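Local structure of choline binding protein PCPA (Streptococcus pneumoniae, 4CP6) at residues K196-L201 / E222-V227; E151-S156 / S173-I178; L192-S197 / K213-E218; T237-Y242 / K258-Y263; S179-A184 / G202-R207. The protein is a pneumococcal surface antigen of the choline-binding family, probably held on the cell wall through choline while its leucine-rich repeats stand outward. One frame throughout, in Å; residues are numbered along the deposited sequence. Where two conformers were deposited one is given.

Contact 1. Residues K196-L201 / E222-V227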
# COMPACT_ATOMS: atom_id res chain seq x y z
N LYS A 196 -14.69 6.84 12.90
CA LYS A 196 -14.67 8.27 13.12
C LYS A 196 -13.39 8.71 13.86
O LYS A 196 -12.92 9.84 13.67
CB LYS A 196 -15.92 8.65 13.94
CG LYS A 196 -16.03 10.09 14.41
CD LYS A 196 -17.26 10.32 15.31
CE LYS A 196 -17.31 11.74 15.82
NZ LYS A 196 -16.20 12.04 16.76
N SER A 197 -12.81 7.83 14.69
CA SER A 197 -11.64 8.17 15.49
C SER A 197 -10.29 8.22 14.70
O SER A 197 -9.29 8.69 15.25
CB SER A 197 -11.49 7.12 16.59
OG SER A 197 -11.60 5.82 16.05
N VAL A 198 -10.26 7.67 13.46
CA VAL A 198 -9.00 7.57 12.71
C VAL A 198 -8.50 8.94 12.33
O VAL A 198 -9.21 9.69 11.64
CB VAL A 198 -9.13 6.65 11.48
CG1 VAL A 198 -7.80 6.60 10.72
CG2 VAL A 198 -9.56 5.23 11.90
N LYS A 199 -7.28 9.27 12.80
CA LYS A 199 -6.68 10.58 12.53
C LYS A 199 -5.52 10.50 11.55
O LYS A 199 -5.27 11.49 10.85
CB LYS A 199 -6.19 11.19 13.85
CG LYS A 199 -5.73 12.63 13.71
CD LYS A 199 -5.27 13.22 15.03
CE LYS A 199 -4.81 14.65 14.84
NZ LYS A 199 -4.41 15.29 16.13
N THR A 200 -4.78 9.37 11.53
CA THR A 200 -3.57 9.26 10.74
C THR A 200 -3.58 7.96 9.99
O THR A 200 -3.85 6.90 10.58
CB THR A 200 -2.37 9.32 11.69
OG1 THR A 200 -2.40 10.56 12.40
CG2 THR A 200 -1.01 9.18 10.96
N LEU A 201 -3.21 8.04 8.69
CA LEU A 201 -3.01 6.88 7.81
C LEU A 201 -1.62 6.93 7.25
O LEU A 201 -1.22 7.97 6.73
CB LEU A 201 -4.01 6.86 6.63
CG LEU A 201 -5.46 6.76 7.01
CD1 LEU A 201 -6.34 6.88 5.78
CD2 LEU A 201 -5.79 5.47 7.75
N GLU A 222 -12.77 13.65 11.43
CA GLU A 222 -12.27 15.01 11.23
C GLU A 222 -11.08 15.11 10.30
O GLU A 222 -10.66 16.23 9.98
CB GLU A 222 -11.87 15.63 12.60
CG GLU A 222 -13.04 15.90 13.53
CD GLU A 222 -12.69 16.23 14.97
OE1 GLU A 222 -11.49 16.34 15.30
OE2 GLU A 222 -13.64 16.37 15.78
N SER A 223 -10.50 13.96 9.87
CA SER A 223 -9.26 13.96 9.08
C SER A 223 -9.42 13.45 7.67
O SER A 223 -8.57 13.76 6.81
CB SER A 223 -8.22 13.12 9.81
OG SER A 223 -8.02 13.66 11.12
N PHE A 224 -10.49 12.67 7.41
CA PHE A 224 -10.70 12.00 6.11
C PHE A 224 -12.12 12.10 5.65
O PHE A 224 -13.02 12.33 6.47
CB PHE A 224 -10.33 10.50 6.23
CG PHE A 224 -8.92 10.31 6.71
CD1 PHE A 224 -7.84 10.56 5.85
CD2 PHE A 224 -8.65 9.99 8.03
CE1 PHE A 224 -6.52 10.48 6.32
CE2 PHE A 224 -7.34 9.91 8.49
CZ PHE A 224 -6.28 10.15 7.64
N ALA A 225 -12.31 11.97 4.34
CA ALA A 225 -13.62 11.93 3.71
C ALA A 225 -13.67 10.87 2.64
O ALA A 225 -12.63 10.50 2.06
CB ALA A 225 -13.99 13.28 3.13
N SER A 226 -14.86 10.34 2.40
CA SER A 226 -15.12 9.34 1.36
C SER A 226 -16.14 9.96 0.42
O SER A 226 -17.22 10.36 0.86
CB SER A 226 -15.67 8.06 1.97
OG SER A 226 -16.01 7.17 0.90
N VAL A 227 -15.80 10.06 -0.87
CA VAL A 227 -16.72 10.59 -1.88
C VAL A 227 -16.89 9.53 -2.96
O VAL A 227 -15.93 9.23 -3.68
CB VAL A 227 -16.28 11.93 -2.50
CG1 VAL A 227 -17.35 12.45 -3.48
CG2 VAL A 227 -15.95 12.97 -1.41
O HOH W 1 -12.19 12.39 13.99
O HOH W 2 -9.82 12.23 12.65

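Contact 2. Residues E151-S156 / S173-I178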
# COMPACT_ATOMS: atom_id res chain seq x y z
N GLU A 151 -6.22 0.98 19.38
CA GLU A 151 -5.85 2.35 19.02
C GLU A 151 -4.84 2.45 17.87
O GLU A 151 -4.75 3.53 17.26
CB GLU A 151 -5.23 3.05 20.23
CG GLU A 151 -6.21 3.22 21.38
CD GLU A 151 -5.66 3.95 22.59
OE1 GLU A 151 -4.66 4.69 22.45
OE2 GLU A 151 -6.26 3.81 23.68
N TYR A 152 -4.04 1.40 17.65
CA TYR A 152 -2.93 1.47 16.73
C TYR A 152 -2.81 0.18 15.95
O TYR A 152 -2.79 -0.90 16.53
CB TYR A 152 -1.64 1.63 17.59
CG TYR A 152 -0.36 1.64 16.78
CD1 TYR A 152 0.11 2.81 16.20
CD2 TYR A 152 0.38 0.47 16.60
CE1 TYR A 152 1.27 2.81 15.43
CE2 TYR A 152 1.54 0.46 15.83
CZ TYR A 152 1.97 1.64 15.25
OH TYR A 152 3.10 1.60 14.48
N ILE A 153 -2.66 0.29 14.62
CA ILE A 153 -2.37 -0.85 13.74
C ILE A 153 -1.03 -0.57 13.08
O ILE A 153 -0.89 0.47 12.42
CB ILE A 153 -3.47 -1.06 12.69
CG1 ILE A 153 -4.78 -1.48 13.38
CG2 ILE A 153 -3.00 -2.07 11.60
CD1 ILE A 153 -5.96 -1.62 12.40
N GLY A 154 -0.06 -1.46 13.29
CA GLY A 154 1.29 -1.31 12.78
C GLY A 154 1.50 -1.56 11.30
O GLY A 154 0.58 -1.93 10.57
N THR A 155 2.75 -1.31 10.86
CA THR A 155 3.15 -1.39 9.47
C THR A 155 2.89 -2.77 8.92
O THR A 155 3.25 -3.77 9.55
CB THR A 155 4.60 -1.01 9.35
OG1 THR A 155 4.70 0.37 9.73
CG2 THR A 155 5.16 -1.20 7.94
N SER A 156 2.25 -2.84 7.75
CA SER A 156 2.03 -4.10 7.05
C SER A 156 1.30 -5.12 7.93
O SER A 156 1.45 -6.34 7.71
CB SER A 156 3.37 -4.66 6.55
OG SER A 156 3.88 -3.79 5.55
N SER A 173 -15.13 2.53 18.35
CA SER A 173 -13.73 2.31 18.10
C SER A 173 -12.86 3.47 18.57
O SER A 173 -13.24 4.64 18.39
CB SER A 173 -13.51 2.13 16.60
OG SER A 173 -12.13 1.98 16.31
N LYS A 174 -11.70 3.15 19.13
CA LYS A 174 -10.70 4.13 19.54
C LYS A 174 -9.51 4.13 18.54
O LYS A 174 -8.46 4.70 18.85
CB LYS A 174 -10.21 3.88 20.98
CG LYS A 174 -11.32 4.09 22.03
CD LYS A 174 -10.83 3.74 23.43
CE LYS A 174 -9.97 4.78 24.10
NZ LYS A 174 -9.75 4.47 25.54
N LEU A 175 -9.71 3.51 17.35
CA LEU A 175 -8.62 3.39 16.39
C LEU A 175 -8.19 4.75 15.87
O LEU A 175 -9.02 5.46 15.28
CB LEU A 175 -9.03 2.49 15.26
CG LEU A 175 -7.97 2.25 14.19
CD1 LEU A 175 -6.74 1.54 14.76
CD2 LEU A 175 -8.57 1.45 13.03
N GLU A 176 -6.91 5.12 16.12
CA GLU A 176 -6.47 6.46 15.78
C GLU A 176 -5.45 6.49 14.65
O GLU A 176 -5.34 7.52 13.96
CB GLU A 176 -5.94 7.13 17.07
CG GLU A 176 -5.57 8.59 16.95
CD GLU A 176 -4.14 8.86 16.50
OE1 GLU A 176 -3.31 7.93 16.53
OE2 GLU A 176 -3.89 10.01 16.06
N LEU A 177 -4.66 5.42 14.54
CA LEU A 177 -3.57 5.39 13.57
C LEU A 177 -3.51 4.04 12.89
O LEU A 177 -3.50 3.01 13.58
CB LEU A 177 -2.25 5.74 14.28
CG LEU A 177 -1.02 5.93 13.35
CD1 LEU A 177 0.06 6.70 14.08
CD2 LEU A 177 -0.41 4.59 12.91
N ILE A 178 -3.44 4.05 11.56
CA ILE A 178 -3.27 2.82 10.76
C ILE A 178 -2.01 3.09 9.96
O ILE A 178 -1.97 4.03 9.16
CB ILE A 178 -4.45 2.49 9.84
CG1 ILE A 178 -5.78 2.52 10.61
CG2 ILE A 178 -4.20 1.13 9.20
CD1 ILE A 178 -7.01 2.23 9.73
O HOH W 3 -2.77 5.52 18.07

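Contact 3. Residues L192-S197 / K213-E218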
# COMPACT_ATOMS: atom_id res chain seq x y z
N LEU A 192 -14.18 -1.48 3.17
CA LEU A 192 -13.63 -1.15 4.48
C LEU A 192 -14.29 0.15 4.91
O LEU A 192 -14.49 1.02 4.06
CB LEU A 192 -12.09 -0.96 4.35
CG LEU A 192 -11.30 -0.65 5.61
CD1 LEU A 192 -11.27 -1.85 6.56
CD2 LEU A 192 -9.90 -0.21 5.28
N THR A 193 -14.59 0.30 6.21
CA THR A 193 -15.09 1.56 6.77
C THR A 193 -14.14 2.03 7.84
O THR A 193 -13.97 1.36 8.88
CB THR A 193 -16.47 1.40 7.38
OG1 THR A 193 -17.36 0.96 6.36
CG2 THR A 193 -16.99 2.73 7.96
N LEU A 194 -13.55 3.23 7.62
CA LEU A 194 -12.66 3.80 8.62
C LEU A 194 -13.48 4.42 9.76
O LEU A 194 -14.32 5.29 9.52
CB LEU A 194 -11.73 4.88 8.01
CG LEU A 194 -10.79 4.41 6.90
CD1 LEU A 194 -9.98 5.58 6.36
CD2 LEU A 194 -9.84 3.32 7.41
N PRO A 195 -13.18 4.06 11.01
CA PRO A 195 -13.93 4.66 12.13
C PRO A 195 -13.74 6.18 12.22
O PRO A 195 -12.75 6.74 11.73
CB PRO A 195 -13.37 3.96 13.37
CG PRO A 195 -12.90 2.62 12.86
CD PRO A 195 -12.32 2.95 11.47
N LYS A 196 -14.69 6.84 12.90
CA LYS A 196 -14.67 8.27 13.12
C LYS A 196 -13.39 8.71 13.86
O LYS A 196 -12.92 9.84 13.67
CB LYS A 196 -15.92 8.65 13.94
CG LYS A 196 -16.03 10.09 14.41
CD LYS A 196 -17.26 10.32 15.31
CE LYS A 196 -17.31 11.74 15.82
NZ LYS A 196 -16.20 12.04 16.76
N SER A 197 -12.81 7.83 14.69
CA SER A 197 -11.64 8.17 15.49
C SER A 197 -10.29 8.22 14.70
O SER A 197 -9.29 8.69 15.25
CB SER A 197 -11.49 7.12 16.59
OG SER A 197 -11.60 5.82 16.05
N LYS A 213 -13.81 -2.13 -3.69
CA LYS A 213 -14.77 -1.39 -4.52
C LYS A 213 -15.05 -0.02 -3.92
O LYS A 213 -15.35 0.93 -4.64
CB LYS A 213 -16.08 -2.19 -4.62
CG LYS A 213 -15.94 -3.47 -5.41
CD LYS A 213 -17.24 -4.30 -5.41
CE LYS A 213 -17.04 -5.56 -6.21
NZ LYS A 213 -18.27 -6.40 -6.24
N HIS A 214 -14.95 0.08 -2.59
CA HIS A 214 -15.21 1.35 -1.92
C HIS A 214 -14.58 1.35 -0.54
O HIS A 214 -14.51 0.32 0.14
CB HIS A 214 -16.73 1.73 -1.88
CG HIS A 214 -17.63 0.75 -1.19
ND1 HIS A 214 -18.18 -0.33 -1.87
CD2 HIS A 214 -18.11 0.76 0.07
CE1 HIS A 214 -18.93 -0.97 -0.99
NE2 HIS A 214 -18.92 -0.36 0.20
N VAL A 215 -14.05 2.50 -0.17
CA VAL A 215 -13.51 2.75 1.17
C VAL A 215 -14.43 3.82 1.75
O VAL A 215 -14.52 4.92 1.20
CB VAL A 215 -12.03 3.20 1.16
CG1 VAL A 215 -11.57 3.53 2.59
CG2 VAL A 215 -11.12 2.13 0.53
N ASP A 216 -15.15 3.48 2.81
CA ASP A 216 -16.09 4.40 3.48
C ASP A 216 -15.43 5.04 4.70
O ASP A 216 -14.44 4.51 5.22
CB ASP A 216 -17.36 3.64 3.93
CG ASP A 216 -18.19 3.02 2.82
OD1 ASP A 216 -17.84 3.20 1.65
OD2 ASP A 216 -19.21 2.36 3.14
N VAL A 217 -15.96 6.18 5.14
CA VAL A 217 -15.44 6.89 6.30
C VAL A 217 -16.64 7.20 7.19
O VAL A 217 -17.62 7.80 6.71
CB VAL A 217 -14.72 8.19 5.89
CG1 VAL A 217 -14.34 9.00 7.12
CG2 VAL A 217 -13.47 7.89 5.07
N GLU A 218 -16.59 6.75 8.44
CA GLU A 218 -17.69 6.96 9.37
C GLU A 218 -17.99 8.45 9.50
O GLU A 218 -17.08 9.28 9.51
CB GLU A 218 -17.33 6.40 10.74
CG GLU A 218 -18.50 6.35 11.71
CD GLU A 218 -18.24 5.67 13.04
OE1 GLU A 218 -17.06 5.38 13.32
OE2 GLU A 218 -19.20 5.38 13.79

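Contact 4. Residues T237-Y242 / K258-Y263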
# COMPACT_ATOMS: atom_id res chain seq x y z
N THR A 237 -7.72 18.04 -0.33
CA THR A 237 -6.46 18.40 -0.98
C THR A 237 -5.65 17.17 -1.38
O THR A 237 -4.81 17.26 -2.28
CB THR A 237 -5.62 19.33 -0.13
OG1 THR A 237 -5.20 18.68 1.08
CG2 THR A 237 -6.32 20.66 0.13
N GLN A 238 -5.88 16.03 -0.69
CA GLN A 238 -5.14 14.80 -0.98
C GLN A 238 -6.11 13.75 -1.42
O GLN A 238 -7.01 13.40 -0.64
CB GLN A 238 -4.34 14.31 0.26
CG GLN A 238 -3.41 15.38 0.87
CD GLN A 238 -2.76 14.97 2.15
OE1 GLN A 238 -3.12 15.44 3.24
NE2 GLN A 238 -1.72 14.16 2.04
N LEU A 239 -5.94 13.21 -2.64
CA LEU A 239 -6.70 12.05 -3.06
C LEU A 239 -5.80 10.89 -2.63
O LEU A 239 -4.71 10.69 -3.18
CB LEU A 239 -7.00 12.07 -4.58
CG LEU A 239 -8.00 11.02 -5.04
CD1 LEU A 239 -8.55 11.41 -6.44
CD2 LEU A 239 -7.39 9.58 -5.05
N ILE A 240 -6.25 10.17 -1.58
CA ILE A 240 -5.42 9.14 -0.98
C ILE A 240 -5.56 7.81 -1.73
O ILE A 240 -4.54 7.17 -2.02
CB ILE A 240 -5.75 8.99 0.52
CG1 ILE A 240 -5.49 10.33 1.25
CG2 ILE A 240 -4.93 7.85 1.18
CD1 ILE A 240 -6.01 10.38 2.69
N TYR A 241 -6.80 7.36 -1.97
CA TYR A 241 -6.96 6.07 -2.62
C TYR A 241 -8.23 5.99 -3.42
O TYR A 241 -9.32 6.22 -2.88
CB TYR A 241 -6.89 4.92 -1.60
CG TYR A 241 -6.91 3.56 -2.28
CD1 TYR A 241 -5.91 3.21 -3.20
CD2 TYR A 241 -7.95 2.66 -2.07
CE1 TYR A 241 -5.95 1.98 -3.87
CE2 TYR A 241 -7.97 1.42 -2.69
CZ TYR A 241 -6.98 1.09 -3.60
OH TYR A 241 -7.04 -0.12 -4.28
N TYR A 242 -8.09 5.60 -4.71
CA TYR A 242 -9.21 5.36 -5.60
C TYR A 242 -9.33 3.84 -5.68
O TYR A 242 -8.42 3.17 -6.21
CB TYR A 242 -8.89 5.96 -6.96
CG TYR A 242 -10.08 5.93 -7.90
CD1 TYR A 242 -10.39 4.78 -8.63
CD2 TYR A 242 -10.84 7.07 -8.12
CE1 TYR A 242 -11.45 4.77 -9.53
CE2 TYR A 242 -11.90 7.07 -9.03
CZ TYR A 242 -12.21 5.91 -9.71
OH TYR A 242 -13.23 5.93 -10.63
N LYS A 258 -4.85 18.82 -4.56
CA LYS A 258 -3.49 19.35 -4.74
C LYS A 258 -2.53 18.19 -5.06
O LYS A 258 -1.50 18.41 -5.72
CB LYS A 258 -3.01 20.06 -3.48
CG LYS A 258 -3.87 21.27 -3.14
CD LYS A 258 -3.20 22.16 -2.11
CE LYS A 258 -3.73 23.58 -2.15
NZ LYS A 258 -4.84 23.79 -1.18
N GLU A 259 -2.83 16.98 -4.58
CA GLU A 259 -1.94 15.86 -4.88
C GLU A 259 -2.66 14.55 -4.94
O GLU A 259 -3.66 14.33 -4.22
CB GLU A 259 -0.78 15.79 -3.87
CG GLU A 259 -1.19 15.40 -2.48
CD GLU A 259 -0.03 15.25 -1.52
OE1 GLU A 259 0.86 14.40 -1.75
OE2 GLU A 259 -0.01 16.00 -0.52
N LEU A 260 -2.09 13.64 -5.77
CA LEU A 260 -2.52 12.25 -5.81
C LEU A 260 -1.48 11.52 -4.99
O LEU A 260 -0.28 11.62 -5.29
CB LEU A 260 -2.59 11.68 -7.22
CG LEU A 260 -3.39 12.49 -8.22
CD1 LEU A 260 -3.43 11.78 -9.54
CD2 LEU A 260 -4.82 12.72 -7.74
N ALA A 261 -1.91 10.80 -3.95
CA ALA A 261 -0.96 10.08 -3.10
C ALA A 261 -0.28 8.98 -3.88
O ALA A 261 -0.78 8.50 -4.91
CB ALA A 261 -1.71 9.45 -1.93
N SER A 262 0.85 8.54 -3.36
CA SER A 262 1.52 7.41 -3.95
C SER A 262 0.57 6.21 -3.96
O SER A 262 -0.21 6.01 -3.01
CB SER A 262 2.78 7.09 -3.16
OG SER A 262 2.55 6.97 -1.76
N TYR A 263 0.61 5.41 -5.06
CA TYR A 263 -0.21 4.21 -5.26
C TYR A 263 -1.73 4.50 -5.26
O TYR A 263 -2.53 3.55 -5.19
CB TYR A 263 0.13 3.16 -4.17
CG TYR A 263 1.47 2.50 -4.40
CD1 TYR A 263 2.64 3.05 -3.86
CD2 TYR A 263 1.58 1.35 -5.17
CE1 TYR A 263 3.87 2.43 -4.06
CE2 TYR A 263 2.81 0.73 -5.37
CZ TYR A 263 3.95 1.28 -4.82
OH TYR A 263 5.16 0.62 -5.02
O HOH W 4 -2.59 5.29 -1.69

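Contact 5. Residues S179-A184 / G202-R207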
# COMPACT_ATOMS: atom_id res chain seq x y z
N SER A 179 -0.97 2.27 10.18
CA SER A 179 0.34 2.49 9.60
C SER A 179 0.50 2.05 8.13
O SER A 179 -0.37 1.43 7.52
CB SER A 179 1.37 1.81 10.49
OG SER A 179 2.68 2.25 10.19
N HIS A 180 1.65 2.40 7.58
CA HIS A 180 2.11 2.13 6.22
C HIS A 180 1.77 0.70 5.80
O HIS A 180 2.08 -0.26 6.50
CB HIS A 180 3.65 2.32 6.23
CG HIS A 180 4.41 2.14 4.94
ND1 HIS A 180 5.26 1.06 4.75
CD2 HIS A 180 4.54 3.00 3.90
CE1 HIS A 180 5.85 1.28 3.57
NE2 HIS A 180 5.46 2.44 3.03
N GLU A 181 1.14 0.56 4.62
CA GLU A 181 0.86 -0.74 3.99
C GLU A 181 0.10 -1.72 4.86
O GLU A 181 0.14 -2.93 4.58
CB GLU A 181 2.17 -1.38 3.47
CG GLU A 181 2.86 -0.47 2.45
CD GLU A 181 4.01 -1.04 1.66
OE1 GLU A 181 4.13 -2.28 1.62
OE2 GLU A 181 4.68 -0.26 0.95
N ALA A 182 -0.68 -1.23 5.83
CA ALA A 182 -1.39 -2.18 6.70
C ALA A 182 -2.36 -3.08 5.95
O ALA A 182 -2.60 -4.21 6.38
CB ALA A 182 -2.11 -1.46 7.81
N PHE A 183 -2.93 -2.56 4.84
CA PHE A 183 -3.94 -3.29 4.06
C PHE A 183 -3.45 -3.51 2.64
O PHE A 183 -4.25 -3.44 1.68
CB PHE A 183 -5.27 -2.50 4.07
CG PHE A 183 -5.81 -2.17 5.45
CD1 PHE A 183 -5.88 -3.15 6.43
CD2 PHE A 183 -6.24 -0.89 5.75
CE1 PHE A 183 -6.33 -2.83 7.73
CE2 PHE A 183 -6.74 -0.59 7.03
CZ PHE A 183 -6.76 -1.55 8.00
N ALA A 184 -2.14 -3.78 2.51
CA ALA A 184 -1.50 -3.98 1.21
C ALA A 184 -1.59 -5.45 0.76
O ALA A 184 -1.76 -6.37 1.58
CB ALA A 184 -0.04 -3.57 1.33
N GLY A 202 -0.89 5.83 7.35
CA GLY A 202 0.44 5.77 6.76
C GLY A 202 0.35 5.67 5.25
O GLY A 202 -0.73 5.54 4.67
N SER A 203 1.50 5.76 4.62
CA SER A 203 1.51 5.75 3.15
C SER A 203 1.28 4.35 2.58
O SER A 203 1.47 3.32 3.25
CB SER A 203 2.83 6.29 2.63
OG SER A 203 3.86 5.46 3.12
N ASN A 204 0.83 4.31 1.31
CA ASN A 204 0.65 3.07 0.54
C ASN A 204 -0.20 2.08 1.29
O ASN A 204 0.08 0.87 1.27
CB ASN A 204 2.02 2.48 0.19
CG ASN A 204 2.86 3.48 -0.54
OD1 ASN A 204 2.30 4.43 -1.13
ND2 ASN A 204 4.15 3.26 -0.56
N LEU A 205 -1.25 2.58 1.93
CA LEU A 205 -2.08 1.76 2.79
C LEU A 205 -2.64 0.54 2.11
O LEU A 205 -2.79 -0.51 2.75
CB LEU A 205 -3.22 2.62 3.36
CG LEU A 205 -4.11 2.01 4.40
CD1 LEU A 205 -3.33 1.49 5.61
CD2 LEU A 205 -5.13 3.03 4.89
N PHE A 206 -2.97 0.69 0.82
CA PHE A 206 -3.59 -0.37 0.03
C PHE A 206 -2.67 -0.84 -1.10
O PHE A 206 -3.15 -1.36 -2.10
CB PHE A 206 -4.91 0.16 -0.54
CG PHE A 206 -5.84 0.65 0.55
CD1 PHE A 206 -6.50 -0.25 1.37
CD2 PHE A 206 -6.09 2.00 0.72
CE1 PHE A 206 -7.36 0.19 2.38
CE2 PHE A 206 -6.96 2.45 1.74
CZ PHE A 206 -7.61 1.53 2.54
N ARG A 207 -1.35 -0.67 -0.96
CA ARG A 207 -0.41 -0.99 -2.03
C ARG A 207 -0.66 -2.37 -2.61
O ARG A 207 -0.68 -3.33 -1.87
CB ARG A 207 1.03 -0.87 -1.52
CG ARG A 207 2.08 -1.25 -2.57
CD ARG A 207 3.52 -1.12 -2.04
NE ARG A 207 4.47 -1.62 -3.04
CZ ARG A 207 4.82 -2.89 -3.23
NH1 ARG A 207 4.31 -3.84 -2.46
NH2 ARG A 207 5.65 -3.22 -4.20
O HOH W 5 3.79 -4.33 0.09

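Contact 1. Residues K196-L201 / E222-V227
K196 and E222 meet through a water that donates to K196 O at 2.7 Å and accepts from E222 N at 2.9 Å. Their charged ends stay apart, K196 NZ lying 5.1 Å from E222 OE2. V198 O, also bonded by N221 ND2, reaches a second water, which is hydrogen-bonded to S223 OG in turn, and it lies in the plane of the F224 ring at its edge, while V198 CG1 comes to 4.0 Å from F224 CE2. No direct hydrogen bond joins the two segments; the two waters make the polar links. Here one sheet of the leucine-rich repeat solenoid gives way to the next: strand 200-201 is the last of the parallel strands stacked from strand 106-107 onward, and strand 224-227 begins the next sheet, pairing antiparallel with strand 230-233. Next along, K199 lays its CG beside S223 OG, 3.6 Å away, and the rest of its chain runs on extended. Its carbonyl oxygen approaches F224 CE2 obliquely. T200 brings its backbone N to the edge of the same ring. L201 covers one face of the ring: with CG anti to its own carbonyl carbon (chi1 -62°), CD1 is placed over F224, 3.8 Å from the ring centroid and 19° off the normal, a CH-pi contact. L231 also touches both L201 and F224.

Contact 2. Residues E151-S156 / S173-I178
E151-I153 and K174-I178 run side by side in nearly the same direction, 21° apart, with Y152 paired to L177 and I153 to I178 as parallel bridges. The carbonyl of E151 gathers several donors: E176 N binds E151 O at 2.9 Å from above the carbonyl plane, L177 N adds a weak bond, and a water donates to it while also donating to E176 OE1. One step on, I153 N bonds to L177 O at 3.0 Å, only 15° from the carbonyl plane. On one face of the strand pair Y152 and L177 lie alongside each other, and L177 CD2 meets Y152 CE1 at 3.5 Å. Y152 reaches it because CG is anti to the backbone N (chi1 176°). On the other face I153 and I178 run together, their CG2 methyls 4.2 Å apart, while L175 crosses I153 at about a right angle and puts CD1 3.9 Å from I153 CG1. Before the strands, E151 and K174 lie side by side, pointing the same way, the lysine bent at its third torsion; E151 OE2 is 4.0 Å from K174 NZ, opposite charges near each other but beyond a salt bridge. S173 OG takes the N-H of L175 in an ST turn. The step from one coil to the next, with I153, L175 and I178 buried and a short parallel ladder between successive coils, is the stacking of a leucine-rich repeat solenoid of the BspA type.

Contact 3. Residues L192-S197 / K213-E218
E218 reaches across to K196 just past the strand ends: its chain is extended, with CG anti to the backbone N (chi1 -170°), and OE1 takes the N-H of K196 at 2.8 Å. The amide comes to the anti side of that oxygen, 28° out of the carboxylate plane, and the same OE1 lies 3.5 Å from K196 CB. The aliphatic start of the lysine thus runs past the carboxylate while its amino end leads away. One face of the strand pair carries T193 and D216, whose side chains are set at a slant to one another, T193 OG1 meeting D216 CB at 3.6 Å. On the other face L194 stands between V215 and V217, with CD1 4.4 Å from V217 CG2. Between the faces the backbones bond as parallel strands, crossing at -26°: D216 N to L192 O, L194 N to D216 O and E218 N to L194 O, the last at 2.9 Å and almost straight. Strands 191-194 and 214-217 pair in parallel, as equivalent strands of successive coils. L192 faces F183, F206 and strand 166-169 of the preceding coil, whereas L194 and V217 rest on L231 of strand 230-233.

Contact 4. Residues T237-Y242 / K258-Y263
T237 O accepts two backbone hydrogen bonds, from K258 N at 2.8 Å and from E259 N at 3.0 Å. The ladder continues with L239 N to E259 O and A261 N to L239 O, the latter 2.9 Å long and close to straight at 174°. Beyond it the strands part, and a water joins them, donating to both I240 O and S262 O. Q238 with E259 and L239 with L260 are parallel bridges. They join strand 238-241, the far arm of an antiparallel hairpin with strand 230-233, to strand 259-260, from which the parallel strands of the second leucine-rich repeat region continue. I240 and Y241 both face L231, a classic beta bulge in that hairpin. Apolar contact follows the ladder: L239 and L260 point the same way, with L260 CD2 3.9 Å from L239 CB. A261 CB lies against the carbonyl oxygens of L239 and I240. Polar side chains run alongside without bonding. Q238 NE2 lies 3.6 Å from E259 OE2, amide and carboxylate planes 26° apart, and K258 passes T237 CG2, whose hydroxyl neighbour OG1 is bonded to D235. The backbone O of Y263 lies at the ring edge of Y241, which stacks on F206.

Contact 5. Residues S179-A184 / G202-R207
E181 N and F183 N each donate to the next coil, to S203 O at 3.1 Å and to L205 O at 2.9 Å, both nearly in line with the carbonyl bond they meet and both bent at the hydrogen, the second to 136°. CA-H groups add to this: E181 CA lies 3.3 Å from N204 O, and F206 CA points at F183 O. Among the buried side chains, L205 sets CD1 3.8 Å from F183 CD2 and also touches A182 CB. F183 and F206 lie side by side with ring planes 26° apart but slid so far, centroids 6.0 Å apart, that they hardly overlap; F206 CE1 meets F183 CD2 instead. E181 and R207 run together, the carboxylate and guanidinium planes nearly parallel. R207 CD meets E181 OE2 at 3.3 Å; the charges probably attract, though no N-H points at the oxygen, and a water donates to E181 OE1 and accepts a weak bond from R207 NH1. R207 is drawn out straight, CG anti to the backbone N (chi1 178°), and its NE is bonded to Y263 OH. N204 OD1 is fixed by S262 and S179 OG by T155. Turns hold each loop: type II at S179-A182, type I at E181-A184 and again at N204-R207. Such matching turns, stacked coil on coil with a phenylalanine inward from each, build the non-strand side of a leucine-rich repeat solenoid.

Overall arrangement
From the N terminus, contact 2 is met first, closing one coil by pairing strand 152-153 with strand 177-178. Contact 5 opens directly after it and brings 202-207 against 179-184. Contact 3 starts within that span and ends beyond it, so the two cross; contact 1 crosses contact 5 likewise, its first segment adjoining 202-207. Contacts 1 and 3 share K196 and S197, contact 1 reaching further. Contact 4 follows in series. Contacts 2 and 5 stack successive coils, contact 3 pairs the strands that follow the two loops of contact 5, contact 1 packs the last strand of the first sheet against that leading into the hairpin, and contact 4 leads into the second repeat region.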